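Local coordinates for protein CD38 molecule (Bos taurus, PDB 3GH3) that is an enzyme of the ADP-ribosyl cyclase family, built from a bundle of helices joined to a part with a four-stranded parallel sheet, at residues V79-Q84 with A161-R166; R156-A161 with R185-N190. All blocks are in the same frame, centred on the assembly; numbering follows the deposited sequence.

Contact 1: residues V79-Q84 with A161-R166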
loop_
_atom_site.group_PDB
_atom_site.type_symbol
_atom_site.label_atom_id
_atom_site.label_comp_id
_atom_site.label_asym_id
_atom_site.label_seq_id
_atom_site.Cartn_x
_atom_site.Cartn_y
_atom_site.Cartn_z
ATOM N N VAL A 79 2.287 12.711 -4.247
ATOM C CA VAL A 79 1.540 13.429 -3.219
ATOM C C VAL A 79 2.283 14.738 -2.927
ATOM O O VAL A 79 3.511 14.779 -2.991
ATOM C CB VAL A 79 1.490 12.560 -1.928
ATOM C CG1 VAL A 79 0.831 13.287 -0.770
ATOM C CG2 VAL A 79 0.782 11.223 -2.216
ATOM N N PRO A 80 1.546 15.811 -2.617
ATOM C CA PRO A 80 2.232 17.062 -2.255
ATOM C C PRO A 80 3.112 16.875 -1.034
ATOM O O PRO A 80 2.869 15.986 -0.205
ATOM C CB PRO A 80 1.071 18.028 -1.960
ATOM C CG PRO A 80 -0.065 17.506 -2.820
ATOM C CD PRO A 80 0.097 15.997 -2.807
ATOM N N CYS A 81 4.163 17.681 -0.936
ATOM C CA CYS A 81 5.034 17.601 0.225
ATOM C C CYS A 81 4.216 17.829 1.473
ATOM O O CYS A 81 3.280 18.642 1.470
ATOM C CB CYS A 81 6.135 18.650 0.138
ATOM S SG CYS A 81 7.250 18.351 -1.237
ATOM N N GLY A 82 4.564 17.100 2.534
ATOM C CA GLY A 82 3.934 17.276 3.836
ATOM C C GLY A 82 2.565 16.638 4.004
ATOM O O GLY A 82 1.916 16.825 5.025
ATOM N N GLN A 83 2.112 15.883 3.008
ATOM C CA GLN A 83 0.735 15.410 3.032
ATOM C C GLN A 83 0.609 13.887 2.969
ATOM O O GLN A 83 -0.496 13.344 2.915
ATOM C CB GLN A 83 -0.081 16.116 1.940
ATOM C CG GLN A 83 -0.105 17.635 2.166
ATOM C CD GLN A 83 -0.836 18.417 1.089
ATOM O OE1 GLN A 83 -1.677 17.877 0.365
ATOM N NE2 GLN A 83 -0.526 19.712 0.990
ATOM N N GLN A 84 1.739 13.195 3.005
ATOM C CA GLN A 84 1.715 11.734 2.932
ATOM C C GLN A 84 1.524 11.026 4.270
ATOM O O GLN A 84 2.133 11.406 5.260
ATOM C CB GLN A 84 2.995 11.215 2.316
ATOM C CG GLN A 84 2.792 10.619 0.977
ATOM C CD GLN A 84 4.088 10.355 0.291
ATOM O OE1 GLN A 84 4.578 9.215 0.269
ATOM N NE2 GLN A 84 4.659 11.402 -0.295
ATOM N N ALA A 161 8.146 10.908 -1.138
ATOM C CA ALA A 161 7.828 11.698 0.063
ATOM C C ALA A 161 8.766 12.887 0.262
ATOM O O ALA A 161 9.971 12.760 0.069
ATOM C CB ALA A 161 7.848 10.812 1.328
ATOM N N CYS A 162 8.207 14.030 0.681
ATOM C CA CYS A 162 9.024 15.202 1.052
ATOM C C CYS A 162 8.480 15.921 2.275
ATOM O O CYS A 162 7.293 15.830 2.579
ATOM C CB CYS A 162 9.173 16.197 -0.111
ATOM S SG CYS A 162 7.716 16.366 -1.151
ATOM N N ASN A 163 9.359 16.666 2.945
ATOM C CA ASN A 163 9.022 17.365 4.190
ATOM C C ASN A 163 8.504 16.379 5.261
ATOM O O ASN A 163 9.047 15.293 5.405
ATOM C CB ASN A 163 8.062 18.536 3.935
ATOM C CG ASN A 163 8.693 19.630 3.049
ATOM O OD1 ASN A 163 9.902 19.662 2.862
ATOM N ND2 ASN A 163 7.869 20.510 2.507
ATOM N N THR A 164 7.459 16.742 5.991
ATOM C CA THR A 164 7.000 15.882 7.083
ATOM C C THR A 164 6.049 14.793 6.608
ATOM O O THR A 164 5.112 15.062 5.857
ATOM C CB THR A 164 6.353 16.700 8.214
ATOM O OG1 THR A 164 7.349 17.547 8.794
ATOM C CG2 THR A 164 5.814 15.779 9.296
ATOM N N VAL A 165 6.325 13.557 7.018
ATOM C CA VAL A 165 5.454 12.431 6.695
ATOM C C VAL A 165 5.003 11.827 8.016
ATOM O O VAL A 165 5.692 11.944 9.019
ATOM C CB VAL A 165 6.175 11.347 5.856
ATOM C CG1 VAL A 165 6.891 11.976 4.665
ATOM C CG2 VAL A 165 7.180 10.605 6.698
ATOM N N ARG A 166 3.831 11.214 8.020
ATOM C CA ARG A 166 3.325 10.575 9.229
ATOM C C ARG A 166 3.087 9.091 9.006
ATOM O O ARG A 166 2.706 8.687 7.917
ATOM C CB ARG A 166 2.044 11.263 9.665
ATOM C CG ARG A 166 2.321 12.514 10.461
ATOM C CD ARG A 166 1.165 13.472 10.428
ATOM N NE ARG A 166 1.104 14.191 9.164
ATOM C CZ ARG A 166 0.627 15.422 9.041
ATOM N NH1 ARG A 166 0.182 16.068 10.112
ATOM N NH2 ARG A 166 0.604 16.008 7.853
HETATM O O HOH W 1 5.055 13.993 0.358
HETATM O O HOH W 2 2.316 13.952 6.367
HETATM O O HOH W 3 4.503 13.947 3.288
#
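The guanidinium of Arg166 turns its edge to the backbone of Gly82, with Gly82 O lying near its plane. NH2 stands 3.2 Å from Gly82 O, a weak hydrogen bond because the N-H points well off the oxygen. NE gives its proton to water 2, which sits in the guanidinium plane and can pass hydrogen bonds to Gln84 O or Thr164 O, so the head reaches the loop by one weak direct bond and through a shared water. A bend in the side chain at chi3 (-77°) brings it back beside the loop. The amide plate of Gln84 rests against Ala161, its CD 3.9 Å from Ala161 CB.

At the other end a disulfide fastens the two segments, Cys81 SG to Cys162 SG at 2.0 Å, with a left-handed twist (chi3 -90°). Next to it the Asn163 side chain leans on Cys81 CB. Pro80 to Gln83 form a type II turn. Its Gly82 N bonds to Cys162 O at 3.0 Å, tilted out of the carbonyl plane, and Gly82 CA makes a CA-H...O contact of 3.2 Å with Thr164 O. Water 1 links Pro80 O to Cys162 N, and water 3 links Gln84 N to Thr164 O.

Beyond the turn, Arg166 N donates almost straight to Gln84 O (3.2 Å, 173°), and the Arg166 backbone also hydrogen-bonds to that of Phe86, where strand 85-87 runs parallel to strand 164-170. On the other flank Val165 makes backbone hydrogen bonds with Glu196 and Glu198 of strand 196-203, while Phe157 and Ser160 of helix 145-160 touch the Gln84 side chain.

Contact 2: residues R156-A161 with R185-N190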
loop_
_atom_site.group_PDB
_atom_site.type_symbol
_atom_site.label_atom_id
_atom_site.label_comp_id
_atom_site.label_asym_id
_atom_site.label_seq_id
_atom_site.Cartn_x
_atom_site.Cartn_y
_atom_site.Cartn_z
ATOM N N ARG A 156 7.665 3.542 -4.811
ATOM C CA ARG A 156 7.567 4.833 -5.498
ATOM C C ARG A 156 6.941 5.895 -4.596
ATOM O O ARG A 156 7.410 7.030 -4.541
ATOM C CB ARG A 156 6.776 4.692 -6.808
ATOM C CG ARG A 156 7.602 4.167 -7.986
ATOM C CD ARG A 156 8.749 5.124 -8.353
ATOM N NE ARG A 156 8.284 6.364 -8.980
ATOM C CZ ARG A 156 7.984 6.486 -10.273
ATOM N NH1 ARG A 156 8.085 5.444 -11.089
ATOM N NH2 ARG A 156 7.568 7.648 -10.758
ATOM N N PHE A 157 5.872 5.515 -3.899
ATOM C CA PHE A 157 5.208 6.371 -2.916
ATOM C C PHE A 157 6.215 6.849 -1.857
ATOM O O PHE A 157 6.305 8.043 -1.578
ATOM C CB PHE A 157 4.045 5.574 -2.311
ATOM C CG PHE A 157 3.170 6.335 -1.337
ATOM C CD1 PHE A 157 2.303 7.340 -1.774
ATOM C CD2 PHE A 157 3.154 5.972 0.010
ATOM C CE1 PHE A 157 1.436 7.999 -0.866
ATOM C CE2 PHE A 157 2.306 6.626 0.916
ATOM C CZ PHE A 157 1.452 7.653 0.470
ATOM N N ALA A 158 7.011 5.939 -1.290
ATOM C CA ALA A 158 8.007 6.348 -0.295
ATOM C C ALA A 158 9.071 7.312 -0.863
ATOM O O ALA A 158 9.382 8.336 -0.267
ATOM C CB ALA A 158 8.696 5.113 0.319
ATOM N N GLU A 159 9.657 6.938 -1.994
ATOM C CA GLU A 159 10.707 7.726 -2.624
ATOM C C GLU A 159 10.196 9.134 -2.896
ATOM O O GLU A 159 10.955 10.101 -2.882
ATOM C CB GLU A 159 11.149 7.062 -3.943
ATOM C CG GLU A 159 11.862 5.736 -3.742
ATOM C CD GLU A 159 12.206 5.028 -5.045
ATOM O OE1 GLU A 159 11.332 4.929 -5.934
ATOM O OE2 GLU A 159 13.355 4.551 -5.169
ATOM N N SER A 160 8.900 9.231 -3.154
ATOM C CA SER A 160 8.266 10.486 -3.539
ATOM C C SER A 160 8.089 11.442 -2.362
ATOM O O SER A 160 7.905 12.656 -2.558
ATOM C CB SER A 160 6.914 10.191 -4.209
ATOM O OG SER A 160 5.930 11.159 -3.880
ATOM N N ALA A 161 8.146 10.908 -1.138
ATOM C CA ALA A 161 7.828 11.698 0.063
ATOM C C ALA A 161 8.766 12.887 0.262
ATOM O O ALA A 161 9.971 12.760 0.069
ATOM C CB ALA A 161 7.848 10.812 1.328
ATOM N N ARG A 185 10.166 -2.788 5.333
ATOM C CA ARG A 185 11.121 -3.298 4.344
ATOM C C ARG A 185 11.267 -2.413 3.118
ATOM O O ARG A 185 12.323 -2.380 2.482
ATOM C CB ARG A 185 10.682 -4.672 3.851
ATOM C CG ARG A 185 10.896 -5.806 4.812
ATOM C CD ARG A 185 10.221 -7.041 4.264
ATOM N NE ARG A 185 10.290 -7.032 2.811
ATOM C CZ ARG A 185 9.250 -6.870 1.994
ATOM N NH1 ARG A 185 8.013 -6.728 2.465
ATOM N NH2 ARG A 185 9.459 -6.875 0.690
ATOM N N VAL A 186 10.206 -1.701 2.766
ATOM C CA VAL A 186 10.194 -1.020 1.476
ATOM C C VAL A 186 10.044 0.486 1.620
ATOM O O VAL A 186 10.744 1.255 0.954
ATOM C CB VAL A 186 9.083 -1.596 0.564
ATOM C CG1 VAL A 186 8.937 -0.783 -0.709
ATOM C CG2 VAL A 186 9.374 -3.064 0.238
ATOM N N GLU A 187 9.151 0.918 2.500
ATOM C CA GLU A 187 8.880 2.350 2.589
ATOM C C GLU A 187 9.904 3.099 3.430
ATOM O O GLU A 187 10.582 3.981 2.915
ATOM C CB GLU A 187 7.447 2.605 3.049
ATOM C CG GLU A 187 6.426 2.030 2.041
ATOM C CD GLU A 187 4.992 2.150 2.500
ATOM O OE1 GLU A 187 4.738 1.906 3.698
ATOM O OE2 GLU A 187 4.113 2.474 1.658
ATOM N N ALA A 188 10.042 2.744 4.707
ATOM C CA ALA A 188 11.019 3.433 5.562
ATOM C C ALA A 188 12.432 3.434 4.968
ATOM O O ALA A 188 13.102 4.466 4.973
ATOM C CB ALA A 188 11.027 2.859 6.991
ATOM N N PRO A 189 12.885 2.285 4.445
ATOM C CA PRO A 189 14.240 2.268 3.874
ATOM C C PRO A 189 14.390 3.078 2.580
ATOM O O PRO A 189 15.517 3.242 2.097
ATOM C CB PRO A 189 14.490 0.782 3.598
ATOM C CG PRO A 189 13.516 0.051 4.498
ATOM C CD PRO A 189 12.302 0.930 4.527
ATOM N N ASN A 190 13.297 3.588 2.023
ATOM C CA ASN A 190 13.420 4.423 0.820
ATOM C C ASN A 190 12.999 5.889 0.997
ATOM O O ASN A 190 12.799 6.613 0.014
ATOM C CB ASN A 190 12.695 3.763 -0.360
ATOM C CG ASN A 190 13.394 2.508 -0.838
ATOM O OD1 ASN A 190 12.907 1.382 -0.633
ATOM N ND2 ASN A 190 14.546 2.686 -1.480
#
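Ala158 abuts Glu187 where the last turn of helix 145-160, which leads into strand 164-170, packs on the 185-190 part of the chain, from helix 182-187 into the turn after it. That second segment belongs to the connection from strand 164-170 to its parallel neighbour 196-203. The Ala158 methyl makes the central touch. Its CB presses on Glu187 O at 3.4 Å and lies 3.9 Å from Glu187 CB, so the small side chain lets the two backbones come within 5.0 Å, measured from Ala158 CA to Glu187 CA. That same Glu187 O accepts a backbone bond from Asn190 N, at 2.9 Å, which closes the turn that follows.

On one flank of the methyl, the extended Glu187 chain reaches toward Phe157. Its OE2 comes 4.0 Å from Phe157 CD2, with carboxylate and ring planes 37° apart, a loose approach without stacking. Phe157 holds its ring anti to the backbone N, where it meets the Phe86 ring and also touches Leu106.

On the other flank, Glu159 and Asn190 lie side by side and point the same way, with Glu159 CG 4.0 Å from Asn190 CB and the carboxylate and amide planes 76° apart. Here Glu159 CA makes a CA-H...O contact with Asn190 O, 3.5 Å long and 145° at the hydrogen. The Glu159 carboxylate also comes close to that of Glu155, which may raise the proton affinity of one of them.

A salt bridge from Arg185 to Glu151 ties the two helices together elsewhere along their length. Across the contact itself no conventional hydrogen bond is formed, so the fit rests on methyl and methylene groups packing against backbone and against other methylenes.

In the fold
Contacts 1 and 2 are both partly buried and share Ala161, the residue where helix 145-160 gives way to the chain leading into strand 164-170. Contact 2, its centre about 11 Å from the centre of the chain, lies deeper than contact 1, whose centre is about 16 Å from it. The outer one is held by a covalent bridge, backbone hydrogen bonds and waters, where the 79-84 loop runs along the approach to strand 164-170; the inner one joins two helical segments by van der Waals packing. They touch directly as well: Val79 CG2 packs on Phe157 CE1 at 3.6 Å, so helix 145-160 bears on both the 79-84 loop and helix 182-187.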